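Local coordinates for kinectin 1 (Kinesin receptor) (Legionella pneumophila, PDB 4MU6), which is a Legionella effector whose molecular function is not established, represented here by its elongated, all-helical N-terminal coiled-coil domain, at residues M3-C8 and A51-S56; E12-H17 and S47-T52; T62-N67 and K239-L244. All coordinates share one frame; numbering follows the deposited sequence.

Interaction 1 of 3, residues M3-C8 and A51-S56; sequences MFLANC and ATLLKS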
loop_
_atom_site.group_PDB
_atom_site.type_symbol
_atom_site.label_atom_id
_atom_site.label_comp_id
_atom_site.label_asym_id
_atom_site.label_seq_id
_atom_site.Cartn_x
_atom_site.Cartn_y
_atom_site.Cartn_z
HETATM N N MSE A 3 19.902 -4.730 8.270
HETATM C CA MSE A 3 19.150 -4.209 9.403
HETATM C C MSE A 3 20.047 -3.828 10.567
HETATM O O MSE A 3 21.070 -4.463 10.811
HETATM C CB MSE A 3 18.135 -5.250 9.857
HETATM C CG MSE A 3 17.160 -5.608 8.757
HETATM SE SE MSE A 3 16.134 -4.025 8.260
HETATM C CE MSE A 3 15.175 -3.885 9.926
ATOM N N PHE A 4 19.644 -2.796 11.295
ATOM C CA PHE A 4 20.411 -2.332 12.439
ATOM C C PHE A 4 19.948 -2.923 13.772
ATOM O O PHE A 4 20.750 -3.520 14.493
ATOM C CB PHE A 4 20.391 -0.808 12.509
ATOM C CG PHE A 4 21.229 -0.136 11.454
ATOM C CD1 PHE A 4 22.605 0.009 11.629
ATOM C CD2 PHE A 4 20.644 0.370 10.296
ATOM C CE1 PHE A 4 23.384 0.640 10.661
ATOM C CE2 PHE A 4 21.413 1.006 9.325
ATOM C CZ PHE A 4 22.784 1.143 9.507
ATOM N N LEU A 5 18.669 -2.746 14.111
ATOM C CA LEU A 5 18.195 -3.166 15.430
ATOM C C LEU A 5 18.407 -4.659 15.630
ATOM O O LEU A 5 18.921 -5.085 16.660
ATOM C CB LEU A 5 16.717 -2.824 15.645
ATOM C CG LEU A 5 16.306 -1.372 15.820
ATOM C CD1 LEU A 5 14.883 -1.308 16.328
ATOM C CD2 LEU A 5 17.264 -0.624 16.756
ATOM N N ALA A 6 18.031 -5.438 14.617
ATOM C CA ALA A 6 18.108 -6.890 14.678
ATOM C C ALA A 6 19.530 -7.399 14.825
ATOM O O ALA A 6 19.744 -8.513 15.301
ATOM C CB ALA A 6 17.460 -7.508 13.447
ATOM N N ASN A 7 20.497 -6.585 14.414
ATOM C CA ASN A 7 21.900 -6.984 14.451
ATOM C C ASN A 7 22.705 -6.263 15.531
ATOM O O ASN A 7 23.937 -6.329 15.547
ATOM C CB ASN A 7 22.544 -6.786 13.080
ATOM C CG ASN A 7 21.987 -7.734 12.041
ATOM O OD1 ASN A 7 22.042 -8.955 12.210
ATOM N ND2 ASN A 7 21.417 -7.181 10.970
ATOM N N CYS A 8 22.007 -5.586 16.436
ATOM C CA CYS A 8 22.673 -4.828 17.487
ATOM C C CYS A 8 23.161 -5.730 18.615
ATOM O O CYS A 8 22.369 -6.418 19.263
ATOM C CB CYS A 8 21.749 -3.742 18.048
ATOM S SG CYS A 8 22.549 -2.583 19.200
ATOM N N ALA A 51 20.356 7.727 21.519
ATOM C CA ALA A 51 20.246 8.431 20.230
ATOM C C ALA A 51 20.650 7.518 19.079
ATOM O O ALA A 51 19.973 7.476 18.039
ATOM C CB ALA A 51 21.077 9.758 20.211
ATOM N N THR A 52 21.741 6.776 19.273
ATOM C CA THR A 52 22.154 5.768 18.298
ATOM C C THR A 52 21.050 4.737 18.042
ATOM O O THR A 52 20.792 4.361 16.898
ATOM C CB THR A 52 23.422 5.030 18.741
ATOM O OG1 THR A 52 24.540 5.926 18.698
ATOM C CG2 THR A 52 23.695 3.821 17.828
ATOM N N LEU A 53 20.403 4.260 19.097
ATOM C CA LEU A 53 19.353 3.250 18.903
ATOM C C LEU A 53 18.145 3.812 18.153
ATOM O O LEU A 53 17.540 3.125 17.316
ATOM C CB LEU A 53 18.935 2.617 20.234
ATOM C CG LEU A 53 19.986 1.655 20.795
ATOM C CD1 LEU A 53 19.718 1.335 22.247
ATOM C CD2 LEU A 53 19.996 0.384 19.960
ATOM N N LEU A 54 17.806 5.064 18.437
ATOM C CA LEU A 54 16.660 5.693 17.789
ATOM C C LEU A 54 16.923 5.909 16.308
ATOM O O LEU A 54 16.019 5.693 15.476
ATOM C CB LEU A 54 16.320 7.020 18.461
ATOM C CG LEU A 54 15.763 6.859 19.869
ATOM C CD1 LEU A 54 15.760 8.202 20.551
ATOM C CD2 LEU A 54 14.357 6.254 19.826
ATOM N N LYS A 55 18.148 6.341 15.990
ATOM C CA LYS A 55 18.553 6.521 14.603
ATOM C C LYS A 55 18.511 5.201 13.860
ATOM O O LYS A 55 18.050 5.144 12.721
ATOM C CB LYS A 55 19.940 7.121 14.489
ATOM C CG LYS A 55 20.025 8.626 14.739
ATOM C CD LYS A 55 21.493 9.076 14.855
ATOM C CE LYS A 55 21.641 10.584 15.099
ATOM N NZ LYS A 55 21.342 11.017 16.494
ATOM N N SER A 56 19.000 4.150 14.510
ATOM C CA SER A 56 18.951 2.793 13.966
ATOM C C SER A 56 17.512 2.314 13.729
ATOM O O SER A 56 17.206 1.709 12.696
ATOM C CB SER A 56 19.662 1.824 14.913
ATOM O OG SER A 56 21.058 2.044 14.899
#

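Interaction 2 of 3, residues E12-H17 and S47-T52; sequences ELVTEH and SSVTAT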
loop_
_atom_site.group_PDB
_atom_site.type_symbol
_atom_site.label_atom_id
_atom_site.label_comp_id
_atom_site.label_asym_id
_atom_site.label_seq_id
_atom_site.Cartn_x
_atom_site.Cartn_y
_atom_site.Cartn_z
ATOM N N GLU A 12 28.327 -4.493 23.157
ATOM C CA GLU A 12 29.366 -3.859 22.361
ATOM C C GLU A 12 29.038 -2.388 22.061
ATOM O O GLU A 12 29.935 -1.550 21.972
ATOM C CB GLU A 12 29.546 -4.648 21.072
ATOM C CG GLU A 12 30.750 -4.282 20.259
ATOM C CD GLU A 12 30.854 -5.138 19.018
ATOM O OE1 GLU A 12 30.277 -6.247 19.021
ATOM O OE2 GLU A 12 31.492 -4.700 18.036
ATOM N N LEU A 13 27.755 -2.069 21.918
ATOM C CA LEU A 13 27.364 -0.683 21.656
ATOM C C LEU A 13 27.619 0.199 22.876
ATOM O O LEU A 13 28.219 1.272 22.769
ATOM C CB LEU A 13 25.896 -0.587 21.235
ATOM C CG LEU A 13 25.370 0.832 20.975
ATOM C CD1 LEU A 13 26.147 1.484 19.864
ATOM C CD2 LEU A 13 23.899 0.806 20.621
ATOM N N VAL A 14 27.158 -0.256 24.035
ATOM C CA VAL A 14 27.344 0.503 25.267
ATOM C C VAL A 14 28.832 0.699 25.551
ATOM O O VAL A 14 29.264 1.791 25.934
ATOM C CB VAL A 14 26.636 -0.182 26.452
ATOM C CG1 VAL A 14 26.820 0.613 27.736
ATOM C CG2 VAL A 14 25.139 -0.344 26.134
ATOM N N THR A 15 29.615 -0.345 25.308
ATOM C CA THR A 15 31.051 -0.298 25.547
ATOM C C THR A 15 31.711 0.763 24.679
ATOM O O THR A 15 32.547 1.539 25.153
ATOM C CB THR A 15 31.715 -1.656 25.259
ATOM O OG1 THR A 15 31.208 -2.635 26.171
ATOM C CG2 THR A 15 33.218 -1.559 25.432
ATOM N N GLU A 16 31.327 0.786 23.407
ATOM C CA GLU A 16 31.874 1.753 22.473
ATOM C C GLU A 16 31.574 3.156 22.970
ATOM O O GLU A 16 32.436 4.031 22.943
ATOM C CB GLU A 16 31.290 1.546 21.082
ATOM C CG GLU A 16 31.912 2.434 20.009
ATOM C CD GLU A 16 31.098 2.456 18.712
ATOM O OE1 GLU A 16 31.702 2.322 17.624
ATOM O OE2 GLU A 16 29.857 2.616 18.776
ATOM N N HIS A 17 30.357 3.361 23.459
ATOM C CA HIS A 17 29.974 4.673 23.971
ATOM C C HIS A 17 30.624 5.024 25.317
ATOM O O HIS A 17 30.875 6.192 25.607
ATOM C CB HIS A 17 28.457 4.801 24.036
ATOM C CG HIS A 17 27.818 4.969 22.695
ATOM N ND1 HIS A 17 27.297 6.169 22.265
ATOM C CD2 HIS A 17 27.635 4.092 21.678
ATOM C CE1 HIS A 17 26.809 6.023 21.046
ATOM N NE2 HIS A 17 27.000 4.772 20.667
ATOM N N SER A 47 22.253 8.658 27.180
ATOM C CA SER A 47 21.744 9.541 26.133
ATOM C C SER A 47 22.349 9.217 24.776
ATOM O O SER A 47 21.612 9.038 23.807
ATOM C CB SER A 47 21.994 11.012 26.464
ATOM O OG SER A 47 21.101 11.461 27.464
ATOM N N SER A 48 23.678 9.124 24.699
ATOM C CA SER A 48 24.303 8.845 23.405
ATOM C C SER A 48 23.966 7.447 22.838
ATOM O O SER A 48 23.762 7.314 21.631
ATOM C CB SER A 48 25.817 9.142 23.411
ATOM O OG SER A 48 26.595 8.039 23.837
ATOM N N VAL A 49 23.909 6.418 23.686
ATOM C CA VAL A 49 23.462 5.088 23.252
ATOM C C VAL A 49 22.007 5.168 22.761
ATOM O O VAL A 49 21.661 4.624 21.714
ATOM C CB VAL A 49 23.542 4.062 24.386
ATOM C CG1 VAL A 49 22.877 2.728 23.972
ATOM C CG2 VAL A 49 24.987 3.847 24.806
ATOM N N THR A 50 21.168 5.866 23.522
ATOM C CA THR A 50 19.759 6.009 23.178
ATOM C C THR A 50 19.554 6.702 21.825
ATOM O O THR A 50 18.689 6.286 21.061
ATOM C CB THR A 50 18.954 6.714 24.305
ATOM O OG1 THR A 50 19.010 5.921 25.500
ATOM C CG2 THR A 50 17.476 6.914 23.911
ATOM N N ALA A 51 20.356 7.727 21.519
ATOM C CA ALA A 51 20.246 8.431 20.230
ATOM C C ALA A 51 20.650 7.518 19.079
ATOM O O ALA A 51 19.973 7.476 18.039
ATOM C CB ALA A 51 21.077 9.758 20.211
ATOM N N THR A 52 21.741 6.776 19.273
ATOM C CA THR A 52 22.154 5.768 18.298
ATOM C C THR A 52 21.050 4.737 18.042
ATOM O O THR A 52 20.792 4.361 16.898
ATOM C CB THR A 52 23.422 5.030 18.741
ATOM O OG1 THR A 52 24.540 5.926 18.698
ATOM C CG2 THR A 52 23.695 3.821 17.828
HETATM O O HOH W 1 28.799 8.850 25.344
#

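Interaction 3 of 3, residues T62-N67 and K239-L244; sequences TEVKKN and KQHHAL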
loop_
_atom_site.group_PDB
_atom_site.type_symbol
_atom_site.label_atom_id
_atom_site.label_comp_id
_atom_site.label_asym_id
_atom_site.label_seq_id
_atom_site.Cartn_x
_atom_site.Cartn_y
_atom_site.Cartn_z
ATOM N N THR A 62 12.324 3.060 7.988
ATOM C CA THR A 62 12.333 3.636 6.654
ATOM C C THR A 62 12.511 2.523 5.630
ATOM O O THR A 62 11.805 2.484 4.628
ATOM C CB THR A 62 13.442 4.725 6.477
ATOM O OG1 THR A 62 13.179 5.832 7.348
ATOM C CG2 THR A 62 13.469 5.222 5.059
ATOM N N GLU A 63 13.439 1.607 5.897
ATOM C CA GLU A 63 13.734 0.532 4.953
ATOM C C GLU A 63 12.557 -0.441 4.691
ATOM O O GLU A 63 12.286 -0.804 3.540
ATOM C CB GLU A 63 14.960 -0.258 5.406
ATOM C CG GLU A 63 15.297 -1.426 4.493
ATOM C CD GLU A 63 15.652 -0.993 3.080
ATOM O OE1 GLU A 63 16.207 0.123 2.905
ATOM O OE2 GLU A 63 15.378 -1.780 2.143
ATOM N N VAL A 64 11.874 -0.877 5.744
ATOM C CA VAL A 64 10.823 -1.881 5.544
ATOM C C VAL A 64 9.612 -1.216 4.899
ATOM O O VAL A 64 8.965 -1.796 4.027
ATOM C CB VAL A 64 10.441 -2.629 6.843
ATOM C CG1 VAL A 64 9.858 -1.668 7.906
ATOM C CG2 VAL A 64 9.489 -3.791 6.539
ATOM N N LYS A 65 9.339 0.019 5.299
ATOM C CA LYS A 65 8.289 0.797 4.648
ATOM C C LYS A 65 8.514 0.860 3.143
ATOM O O LYS A 65 7.565 0.715 2.367
ATOM C CB LYS A 65 8.196 2.206 5.241
ATOM C CG LYS A 65 7.291 3.161 4.440
ATOM C CD LYS A 65 6.827 4.347 5.270
ATOM C CE LYS A 65 7.676 5.575 5.013
ATOM N NZ LYS A 65 7.429 6.134 3.658
ATOM N N LYS A 66 9.764 1.079 2.729
ATOM C CA LYS A 66 10.076 1.129 1.304
ATOM C C LYS A 66 9.816 -0.199 0.615
ATOM O O LYS A 66 9.205 -0.233 -0.457
ATOM C CB LYS A 66 11.517 1.588 1.048
ATOM C CG LYS A 66 11.676 3.106 1.079
ATOM C CD LYS A 66 13.108 3.515 0.755
ATOM C CE LYS A 66 13.405 4.933 1.236
ATOM N NZ LYS A 66 14.863 5.148 1.516
ATOM N N ASN A 67 10.283 -1.285 1.225
ATOM C CA ASN A 67 9.957 -2.624 0.729
ATOM C C ASN A 67 8.436 -2.886 0.535
ATOM O O ASN A 67 8.011 -3.421 -0.499
ATOM C CB ASN A 67 10.572 -3.690 1.646
ATOM C CG ASN A 67 12.067 -3.576 1.739
ATOM O OD1 ASN A 67 12.722 -3.077 0.827
ATOM N ND2 ASN A 67 12.623 -4.031 2.856
ATOM N N LYS A 239 2.045 -2.833 11.479
ATOM C CA LYS A 239 2.568 -3.980 12.218
ATOM C C LYS A 239 4.095 -3.904 12.356
ATOM O O LYS A 239 4.640 -4.124 13.434
ATOM C CB LYS A 239 2.159 -5.292 11.547
ATOM C CG LYS A 239 0.682 -5.599 11.670
ATOM C CD LYS A 239 0.307 -5.816 13.126
ATOM C CE LYS A 239 -1.093 -6.385 13.245
ATOM N NZ LYS A 239 -1.445 -6.769 14.631
ATOM N N GLN A 240 4.769 -3.590 11.254
ATOM C CA GLN A 240 6.228 -3.507 11.230
ATOM C C GLN A 240 6.755 -2.359 12.091
ATOM O O GLN A 240 7.747 -2.511 12.806
ATOM C CB GLN A 240 6.737 -3.393 9.786
ATOM C CG GLN A 240 6.607 -4.694 8.974
ATOM C CD GLN A 240 7.595 -5.755 9.420
ATOM O OE1 GLN A 240 8.704 -5.428 9.843
ATOM N NE2 GLN A 240 7.201 -7.030 9.335
ATOM N N HIS A 241 6.091 -1.212 12.043
ATOM C CA HIS A 241 6.568 -0.072 12.816
ATOM C C HIS A 241 6.380 -0.271 14.317
ATOM O O HIS A 241 7.277 0.062 15.105
ATOM C CB HIS A 241 5.945 1.247 12.337
ATOM C CG HIS A 241 6.550 1.769 11.067
ATOM N ND1 HIS A 241 6.254 3.016 10.556
ATOM C CD2 HIS A 241 7.424 1.207 10.199
ATOM C CE1 HIS A 241 6.917 3.197 9.429
ATOM N NE2 HIS A 241 7.634 2.114 9.189
ATOM N N HIS A 242 5.229 -0.812 14.712
ATOM C CA HIS A 242 4.986 -1.127 16.120
ATOM C C HIS A 242 6.037 -2.102 16.626
ATOM O O HIS A 242 6.575 -1.930 17.715
ATOM C CB HIS A 242 3.596 -1.726 16.345
ATOM C CG HIS A 242 2.486 -0.718 16.297
ATOM N ND1 HIS A 242 2.613 0.555 16.811
ATOM C CD2 HIS A 242 1.234 -0.794 15.786
ATOM C CE1 HIS A 242 1.485 1.219 16.622
ATOM N NE2 HIS A 242 0.632 0.423 16.001
ATOM N N ALA A 243 6.317 -3.123 15.827
ATOM C CA ALA A 243 7.306 -4.124 16.198
ATOM C C ALA A 243 8.700 -3.507 16.398
ATOM O O ALA A 243 9.335 -3.748 17.415
ATOM C CB ALA A 243 7.349 -5.242 15.179
ATOM N N LEU A 244 9.161 -2.706 15.437
ATOM C CA LEU A 244 10.476 -2.078 15.531
ATOM C C LEU A 244 10.534 -1.066 16.685
ATOM O O LEU A 244 11.559 -0.947 17.366
ATOM C CB LEU A 244 10.859 -1.406 14.204
ATOM C CG LEU A 244 11.090 -2.341 13.010
ATOM C CD1 LEU A 244 11.144 -1.553 11.719
ATOM C CD2 LEU A 244 12.361 -3.185 13.183
#

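Interaction 1 of 3, residues M3-C8 and A51-S56
Phe-4 and Ser-56 meet through their CB atoms, 3.6 Å apart. The aromatic ring continues away from the helix, and Ser-56 OG lies obliquely to it. Next to them the CD2 methyl of Leu-5 touches two places on helix 51-56: Ser-56 CB at 3.9 Å and Leu-53 O at 3.8 Å. Cys-8 completes the row, its SG 4.0 Å from Leu-53 CD2; SG stands anti to the backbone N (chi1 -172°), which brings the sulfur against that methyl. Behind this first shell, Ser-56 OG donates to Thr-52 O one turn earlier (3.1 Å). That oxygen also accepts from Ser-56 N, the two donors arriving from opposite faces of its carbonyl plane. Asn-7 ND2 donates nearly straight to Met-3 O (2.7 Å, 170°) within the loop, and Asp-60 of helix 43-105 accepts the backbone N-H groups of Phe-4 and Leu-5. Leu-5 also packs on Lys-247, Cys-248 and Leu-251, so it touches both helix 43-105 and helix 227-273. The pairing is thus van der Waals contact of CB atoms, methyls and a sulfur, one methyl resting on a backbone oxygen, with the serine hydroxyl turned back to its own helix and the polar hold on the loop supplied by Asp-60.

Interaction 2 of 3, residues E12-H17 and S47-T52
His-17 CG stands anti to its carbonyl carbon (chi1 -74°), which carries the imidazole across to helix 47-52, while Ser-48 holds OG between backbone N and carbonyl carbon (chi1 88°), facing the ring. His-17 ND1 and Ser-48 OG are 2.5 Å apart in a short hydrogen bond in which either may donate, the hydroxyl lying at the ring edge near its plane. One turn on, Thr-52 OG1 comes to the edge farther round, 3.3 Å from His-17 CE1. One face of the imidazole is met by Val-49: its CG2 makes an off-centre CH-pi contact, 4.1 Å from the ring centroid, and its CA sits over the rim. A water bonded to Ser-48 OG at 2.8 Å also gives a weak bond to His-17 O. Toward the other end, Leu-13 and Val-49 lie alongside one another with their tips pointing opposite ways (CD2 to CG1 4.0 Å), and Leu-13 CD1 meets Thr-52 CG2 tip to tip at the same separation. The helix segments pass 9.7 Å apart with their directions 130° from one another, so short helix 10-22 lies askew on long helix 43-105. Helix 227-273 packs beside them, Ala-255 touching both Val-14 and Val-49.

Interaction 3 of 3, residues T62-N67 and K239-L244
Val-64 faces helix 239-244 and sets both methyls against it. From CB, CG1 sits between the backbone N and the carbonyl carbon (chi1 63°) and meets Leu-244 CD1 tip to tip at 4.0 Å; the same methyl lies 4.0 Å from Gln-240 CB and near the edge of the His-241 ring, 4.4 Å from CD2. The other methyl, CG2, rests on Gln-240 from CG (3.9 Å) to OE1 (3.8 Å). Gln-240 bends at chi2 (-72°), which turns its amide across the valine at a slant. One residue further, Lys-65 adds the base of its side chain, CB being 4.0 Å from His-241 NE2. Its chain then bends away, and NZ forms a salt bridge with Glu-69 on its own helix. His-241 NE2 is hydrogen-bonded to the backbone oxygen of Lys-61, so the ring spans to helix 43-105 just before the segment that Val-64 occupies. The segment axes run nearly antiparallel (165°), 10.1 Å apart, an antiparallel packing of helices 43-105 and 227-273 consistent with the coiled-coil character of the domain. Chemically this is a valine packed on a leucine methyl, the chain and amide oxygen of a glutamine and the edge of a histidine; the lysine charge is met within one helix, and the adjoining histidine bond gives the pair a polar link.

Overall arrangement
All three contacts involve helix 43-105, at successive points along it. Interactions 1 and 2 follow each other closely, sharing Ala-51 and Thr-52; they set the N-terminal loop and helix 10-22 against one end of the long helix, and each is partly buried. They join where Leu-13 packs on Cys-8 and Leu-53. Interaction 3 pairs the long helix with helix 227-273 nearer the middle of the chain and is a surface contact. It touches interaction 1 through Leu-5 and Leu-244 but stays about 11 Å from interaction 2 at the nearest atoms. Only interaction 2 has a direct hydrogen bond between its segments; interactions 1 and 3 rely on packing, with polar links made by residues beside them.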